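Local coordinates for DUF3992 domain-containing protein (Bacillus cereus, PDB 7A02) that probably serves as the pilin subunit that assembles into the disulfide-linked pilus fibres projecting as appendages from Bacillus endospores, at residues Ile45-Gly56 and Thr81-Phe92. Sequence-based numbering, arbitrary orientation.
Sequences IYASGYLKVDTG and TGSSASFTVRRF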
ATOM      1  N   ILE A  45       6.334  34.194  17.176  1.00 51.89           N
ATOM      2  CA  ILE A  45       5.479  34.621  18.270  1.00 51.89           C
ATOM      3  C   ILE A  45       4.209  35.198  17.672  1.00 51.89           C
ATOM      4  O   ILE A  45       4.248  35.933  16.685  1.00 51.89           O
ATOM      5  CB  ILE A  45       6.208  35.626  19.190  1.00 51.89           C
ATOM      6  CG1 ILE A  45       5.399  35.862  20.456  1.00 51.89           C
ATOM      7  CG2 ILE A  45       6.474  36.924  18.478  1.00 51.89           C
ATOM      8  CD1 ILE A  45       6.163  36.560  21.526  1.00 51.89           C
ATOM      9  N   TYR A  46       3.078  34.823  18.256  1.00 48.62           N
ATOM     10  CA  TYR A  46       1.775  35.328  17.857  1.00 48.62           C
ATOM     11  C   TYR A  46       1.059  35.763  19.119  1.00 48.62           C
ATOM     12  O   TYR A  46       0.929  34.974  20.057  1.00 48.62           O
ATOM     13  CB  TYR A  46       0.968  34.259  17.123  1.00 48.62           C
ATOM     14  CG  TYR A  46       1.463  33.966  15.734  1.00 48.62           C
ATOM     15  CD1 TYR A  46       2.601  33.214  15.532  1.00 48.62           C
ATOM     16  CD2 TYR A  46       0.780  34.426  14.624  1.00 48.62           C
ATOM     17  CE1 TYR A  46       3.055  32.942  14.272  1.00 48.62           C
ATOM     18  CE2 TYR A  46       1.227  34.156  13.360  1.00 48.62           C
ATOM     19  CZ  TYR A  46       2.364  33.413  13.190  1.00 48.62           C
ATOM     20  OH  TYR A  46       2.820  33.140  11.927  1.00 48.62           O
ATOM     21  N   ALA A  47       0.603  37.008  19.155  1.00 44.40           N
ATOM     22  CA  ALA A  47       0.018  37.552  20.367  1.00 44.40           C
ATOM     23  C   ALA A  47      -1.306  38.223  20.059  1.00 44.40           C
ATOM     24  O   ALA A  47      -1.412  38.988  19.103  1.00 44.40           O
ATOM     25  CB  ALA A  47       0.962  38.545  21.026  1.00 44.40           C
ATOM     26  N   SER A  48      -2.307  37.944  20.887  1.00 44.80           N
ATOM     27  CA  SER A  48      -3.612  38.577  20.802  1.00 44.80           C
ATOM     28  C   SER A  48      -3.945  39.205  22.143  1.00 44.80           C
ATOM     29  O   SER A  48      -3.519  38.717  23.189  1.00 44.80           O
ATOM     30  CB  SER A  48      -4.703  37.578  20.428  1.00 44.80           C
ATOM     31  OG  SER A  48      -4.473  37.026  19.149  1.00 44.80           O
ATOM     32  N   GLY A  49      -4.703  40.291  22.113  1.00 42.88           N
ATOM     33  CA  GLY A  49      -5.085  40.926  23.360  1.00 42.88           C
ATOM     34  C   GLY A  49      -5.806  42.234  23.156  1.00 42.88           C
ATOM     35  O   GLY A  49      -6.282  42.533  22.063  1.00 42.88           O
ATOM     36  N   TYR A  50      -5.890  43.009  24.237  1.00 41.98           N
ATOM     37  CA  TYR A  50      -6.545  44.308  24.206  1.00 41.98           C
ATOM     38  C   TYR A  50      -5.788  45.283  25.092  1.00 41.98           C
ATOM     39  O   TYR A  50      -5.013  44.892  25.964  1.00 41.98           O
ATOM     40  CB  TYR A  50      -8.006  44.236  24.662  1.00 41.98           C
ATOM     41  CG  TYR A  50      -8.196  43.810  26.099  1.00 41.98           C
ATOM     42  CD1 TYR A  50      -8.533  42.514  26.413  1.00 41.98           C
ATOM     43  CD2 TYR A  50      -8.051  44.710  27.138  1.00 41.98           C
ATOM     44  CE1 TYR A  50      -8.706  42.124  27.710  1.00 41.98           C
ATOM     45  CE2 TYR A  50      -8.219  44.325  28.437  1.00 41.98           C
ATOM     46  CZ  TYR A  50      -8.547  43.031  28.716  1.00 41.98           C
ATOM     47  OH  TYR A  50      -8.723  42.636  30.015  1.00 41.98           O
ATOM     48  N   LEU A  51      -6.035  46.565  24.853  1.00 49.21           N
ATOM     49  CA  LEU A  51      -5.572  47.647  25.706  1.00 49.21           C
ATOM     50  C   LEU A  51      -6.772  48.500  26.074  1.00 49.21           C
ATOM     51  O   LEU A  51      -7.552  48.886  25.197  1.00 49.21           O
ATOM     52  CB  LEU A  51      -4.521  48.506  25.012  1.00 49.21           C
ATOM     53  CG  LEU A  51      -3.956  49.634  25.867  1.00 49.21           C
ATOM     54  CD1 LEU A  51      -2.760  49.147  26.638  1.00 49.21           C
ATOM     55  CD2 LEU A  51      -3.590  50.824  25.021  1.00 49.21           C
ATOM     56  N   LYS A  52      -6.918  48.782  27.365  1.00 57.09           N
ATOM     57  CA  LYS A  52      -8.008  49.592  27.888  1.00 57.09           C
ATOM     58  C   LYS A  52      -7.426  50.802  28.598  1.00 57.09           C
ATOM     59  O   LYS A  52      -6.591  50.655  29.493  1.00 57.09           O
ATOM     60  CB  LYS A  52      -8.879  48.792  28.852  1.00 57.09           C
ATOM     61  CG  LYS A  52      -9.941  49.635  29.526  1.00 57.09           C
ATOM     62  CD  LYS A  52     -11.063  48.814  30.141  1.00 57.09           C
ATOM     63  CE  LYS A  52     -10.581  47.566  30.857  1.00 57.09           C
ATOM     64  NZ  LYS A  52      -9.375  47.797  31.695  1.00 57.09           N
ATOM     65  N   VAL A  53      -7.877  51.988  28.214  1.00 63.12           N
ATOM     66  CA  VAL A  53      -7.452  53.229  28.845  1.00 63.12           C
ATOM     67  C   VAL A  53      -8.524  53.609  29.850  1.00 63.12           C
ATOM     68  O   VAL A  53      -9.646  53.962  29.476  1.00 63.12           O
ATOM     69  CB  VAL A  53      -7.224  54.342  27.819  1.00 63.12           C
ATOM     70  CG1 VAL A  53      -6.950  55.642  28.523  1.00 63.12           C
ATOM     71  CG2 VAL A  53      -6.067  53.986  26.926  1.00 63.12           C
ATOM     72  N   ASP A  54      -8.179  53.540  31.131  1.00 71.01           N
ATOM     73  CA  ASP A  54      -9.169  53.683  32.191  1.00 71.01           C
ATOM     74  C   ASP A  54      -9.360  55.139  32.593  1.00 71.01           C
ATOM     75  O   ASP A  54     -10.465  55.678  32.481  1.00 71.01           O
ATOM     76  CB  ASP A  54      -8.758  52.841  33.401  1.00 71.01           C
ATOM     77  CG  ASP A  54      -9.895  52.630  34.370  1.00 71.01           C
ATOM     78  OD1 ASP A  54     -10.879  51.960  33.995  1.00 71.01           O
ATOM     79  OD2 ASP A  54      -9.805  53.128  35.511  1.00 71.01           O
ATOM     80  N   THR A  55      -8.300  55.791  33.060  1.00 73.76           N
ATOM     81  CA  THR A  55      -8.424  57.166  33.518  1.00 73.76           C
ATOM     82  C   THR A  55      -7.312  58.018  32.935  1.00 73.76           C
ATOM     83  O   THR A  55      -6.251  57.521  32.554  1.00 73.76           O
ATOM     84  CB  THR A  55      -8.386  57.280  35.046  1.00 73.76           C
ATOM     85  OG1 THR A  55      -7.117  56.837  35.529  1.00 73.76           O
ATOM     86  CG2 THR A  55      -9.485  56.441  35.678  1.00 73.76           C
ATOM     87  N   GLY A  56      -7.571  59.316  32.886  1.00 76.55           N
ATOM     88  CA  GLY A  56      -6.662  60.310  32.368  1.00 76.55           C
ATOM     89  C   GLY A  56      -7.334  61.124  31.296  1.00 76.55           C
ATOM     90  O   GLY A  56      -8.557  61.091  31.127  1.00 76.55           O
ATOM     91  N   THR A  81      -9.644  57.889  25.821  1.00 65.81           N
ATOM     92  CA  THR A  81      -9.929  57.573  27.214  1.00 65.81           C
ATOM     93  C   THR A  81     -11.352  57.058  27.358  1.00 65.81           C
ATOM     94  O   THR A  81     -12.286  57.625  26.789  1.00 65.81           O
ATOM     95  CB  THR A  81      -9.729  58.802  28.093  1.00 65.81           C
ATOM     96  OG1 THR A  81      -8.410  59.320  27.894  1.00 65.81           O
ATOM     97  CG2 THR A  81      -9.897  58.439  29.549  1.00 65.81           C
ATOM     98  N   GLY A  82     -11.516  55.992  28.129  1.00 62.69           N
ATOM     99  CA  GLY A  82     -12.813  55.390  28.317  1.00 62.69           C
ATOM    100  C   GLY A  82     -13.197  54.353  27.289  1.00 62.69           C
ATOM    101  O   GLY A  82     -14.335  53.871  27.318  1.00 62.69           O
ATOM    102  N   SER A  83     -12.297  53.996  26.382  1.00 57.15           N
ATOM    103  CA  SER A  83     -12.551  52.996  25.359  1.00 57.15           C
ATOM    104  C   SER A  83     -11.390  52.007  25.320  1.00 57.15           C
ATOM    105  O   SER A  83     -10.413  52.136  26.056  1.00 57.15           O
ATOM    106  CB  SER A  83     -12.766  53.658  23.997  1.00 57.15           C
ATOM    107  OG  SER A  83     -13.037  52.694  23.001  1.00 57.15           O
ATOM    108  N   SER A  84     -11.503  51.011  24.446  1.00 52.02           N
ATOM    109  CA  SER A  84     -10.531  49.933  24.371  1.00 52.02           C
ATOM    110  C   SER A  84     -10.209  49.640  22.916  1.00 52.02           C
ATOM    111  O   SER A  84     -10.879  50.121  22.000  1.00 52.02           O
ATOM    112  CB  SER A  84     -11.050  48.669  25.056  1.00 52.02           C
ATOM    113  OG  SER A  84     -11.240  48.883  26.439  1.00 52.02           O
ATOM    114  N   ALA A  85      -9.168  48.840  22.706  1.00 47.68           N
ATOM    115  CA  ALA A  85      -8.821  48.407  21.357  1.00 47.68           C
ATOM    116  C   ALA A  85      -8.075  47.086  21.419  1.00 47.68           C
ATOM    117  O   ALA A  85      -7.185  46.924  22.252  1.00 47.68           O
ATOM    118  CB  ALA A  85      -7.970  49.454  20.643  1.00 47.68           C
ATOM    119  N   SER A  86      -8.417  46.163  20.531  1.00 45.72           N
ATOM    120  CA  SER A  86      -7.840  44.827  20.525  1.00 45.72           C
ATOM    121  C   SER A  86      -6.918  44.644  19.327  1.00 45.72           C
ATOM    122  O   SER A  86      -6.868  45.474  18.420  1.00 45.72           O
ATOM    123  CB  SER A  86      -8.943  43.770  20.521  1.00 45.72           C
ATOM    124  OG  SER A  86      -9.805  43.966  19.423  1.00 45.72           O
ATOM    125  N   PHE A  87      -6.173  43.540  19.335  1.00 44.91           N
ATOM    126  CA  PHE A  87      -5.165  43.317  18.307  1.00 44.91           C
ATOM    127  C   PHE A  87      -4.714  41.864  18.294  1.00 44.91           C
ATOM    128  O   PHE A  87      -4.908  41.123  19.264  1.00 44.91           O
ATOM    129  CB  PHE A  87      -3.951  44.219  18.526  1.00 44.91           C
ATOM    130  CG  PHE A  87      -3.354  44.101  19.894  1.00 44.91           C
ATOM    131  CD1 PHE A  87      -2.517  43.051  20.212  1.00 44.91           C
ATOM    132  CD2 PHE A  87      -3.632  45.036  20.861  1.00 44.91           C
ATOM    133  CE1 PHE A  87      -1.977  42.938  21.463  1.00 44.91           C
ATOM    134  CE2 PHE A  87      -3.089  44.927  22.112  1.00 44.91           C
ATOM    135  CZ  PHE A  87      -2.263  43.877  22.413  1.00 44.91           C
ATOM    136  N   THR A  88      -4.083  41.480  17.180  1.00 46.35           N
ATOM    137  CA  THR A  88      -3.243  40.288  17.085  1.00 46.35           C
ATOM    138  C   THR A  88      -2.088  40.585  16.140  1.00 46.35           C
ATOM    139  O   THR A  88      -2.288  41.167  15.074  1.00 46.35           O
ATOM    140  CB  THR A  88      -4.025  39.061  16.605  1.00 46.35           C
ATOM    141  OG1 THR A  88      -3.126  37.963  16.432  1.00 46.35           O
ATOM    142  CG2 THR A  88      -4.688  39.327  15.301  1.00 46.35           C
ATOM    143  N   VAL A  89      -0.879  40.203  16.543  1.00 47.70           N
ATOM    144  CA  VAL A  89       0.351  40.618  15.878  1.00 47.70           C
ATOM    145  C   VAL A  89       1.357  39.475  15.932  1.00 47.70           C
ATOM    146  O   VAL A  89       1.353  38.665  16.862  1.00 47.70           O
ATOM    147  CB  VAL A  89       0.929  41.899  16.531  1.00 47.70           C
ATOM    148  CG1 VAL A  89       2.253  42.285  15.933  1.00 47.70           C
ATOM    149  CG2 VAL A  89      -0.027  43.051  16.378  1.00 47.70           C
ATOM    150  N   ARG A  90       2.221  39.400  14.917  1.00 52.16           N
ATOM    151  CA  ARG A  90       3.324  38.453  14.902  1.00 52.16           C
ATOM    152  C   ARG A  90       4.622  39.185  14.593  1.00 52.16           C
ATOM    153  O   ARG A  90       4.614  40.300  14.073  1.00 52.16           O
ATOM    154  CB  ARG A  90       3.145  37.362  13.860  1.00 52.16           C
ATOM    155  CG  ARG A  90       3.128  37.892  12.465  1.00 52.16           C
ATOM    156  CD  ARG A  90       3.184  36.771  11.479  1.00 52.16           C
ATOM    157  NE  ARG A  90       3.293  37.281  10.122  1.00 52.16           N
ATOM    158  CZ  ARG A  90       2.530  36.909   9.106  1.00 52.16           C
ATOM    159  NH1 ARG A  90       1.605  35.979   9.264  1.00 52.16           N
ATOM    160  NH2 ARG A  90       2.723  37.450   7.917  1.00 52.16           N
ATOM    161  N   ARG A  91       5.738  38.522  14.890  1.00 53.62           N
ATOM    162  CA  ARG A  91       7.080  39.079  14.717  1.00 53.62           C
ATOM    163  C   ARG A  91       7.190  40.513  15.224  1.00 53.62           C
ATOM    164  O   ARG A  91       7.308  41.467  14.460  1.00 53.62           O
ATOM    165  CB  ARG A  91       7.576  38.992  13.273  1.00 53.62           C
ATOM    166  CG  ARG A  91       8.305  37.703  12.927  1.00 53.62           C
ATOM    167  CD  ARG A  91       8.085  37.194  11.514  1.00 53.62           C
ATOM    168  NE  ARG A  91       6.773  36.654  11.200  1.00 53.62           N
ATOM    169  CZ  ARG A  91       6.571  35.838  10.170  1.00 53.62           C
ATOM    170  NH1 ARG A  91       5.370  35.348   9.910  1.00 53.62           N
ATOM    171  NH2 ARG A  91       7.590  35.517   9.385  1.00 53.62           N
ATOM    172  N   PHE A  92       7.155  40.651  16.543  1.00 52.24           N
ATOM    173  CA  PHE A  92       7.467  41.907  17.198  1.00 52.24           C
ATOM    174  C   PHE A  92       8.430  41.644  18.342  1.00 52.24           C
ATOM    175  O   PHE A  92       8.502  40.539  18.879  1.00 52.24           O
ATOM    176  CB  PHE A  92       6.209  42.611  17.711  1.00 52.24           C
ATOM    177  CG  PHE A  92       5.440  41.823  18.719  1.00 52.24           C
ATOM    178  CD1 PHE A  92       4.504  40.898  18.321  1.00 52.24           C
ATOM    179  CD2 PHE A  92       5.646  42.016  20.064  1.00 52.24           C
ATOM    180  CE1 PHE A  92       3.802  40.176  19.243  1.00 52.24           C
ATOM    181  CE2 PHE A  92       4.945  41.299  20.986  1.00 52.24           C
ATOM    182  CZ  PHE A  92       4.022  40.376  20.575  1.00 52.24           C
TER
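Phe87 lays its ring across Gly49, the residue it faces on the neighbouring antiparallel strand. Its CG sits between the backbone N and the carbonyl carbon (chi1 54°), which swings the ring over strand 46-55, and Gly49 O stands 3.8 Å above the ring plane, over its centre. Backbone bonds join the same two residues in both directions, Phe87 N to Gly49 O at 2.9 Å and Gly49 N to Phe87 O at 3.0 Å. Equivalent pairs link Ala47 with Val89 and Leu51 with Ala85; beyond them Gly82 N reaches Val53 O. On the same face as Phe87, Ala47 CB meets the ring edge of Phe92, 3.6 Å from CZ, and Phe64 packs edge-to-face with Phe87.

The other face carries Tyr46, Ser48, Tyr50 and Lys52 beside Arg90, Thr88, Ser86 and Ser84. Tyr46 and Arg90 run side by side in the same direction: Arg90 CB makes a CH-pi contact 3.9 Å from the Tyr46 ring centroid, Arg90 CD lies 3.7 Å from Tyr46 OH, and the guanidinium is turned 76° from the ring plane. Thr88 OG1 lies 3.2 Å from Ser48 OG, at best a weak hydrogen bond; the firmer partner of Ser48 OG is Asp21 of a neighbouring subunit. The aliphatic part of Lys52 passes Ser84 OG before Lys52 NZ forms a salt bridge with Glu107.

Strand 84-90 is an edge strand of its sheet within the chain, yet Ser86 to Thr88 pair in parallel with a strand of that subunit. Sheets ordered 19-29, 104-114, 46-55, 84-90 and 34-38, 94-98, 60-66, 72-79 make a jelly-roll beta sandwich, this contact being its D-G pair.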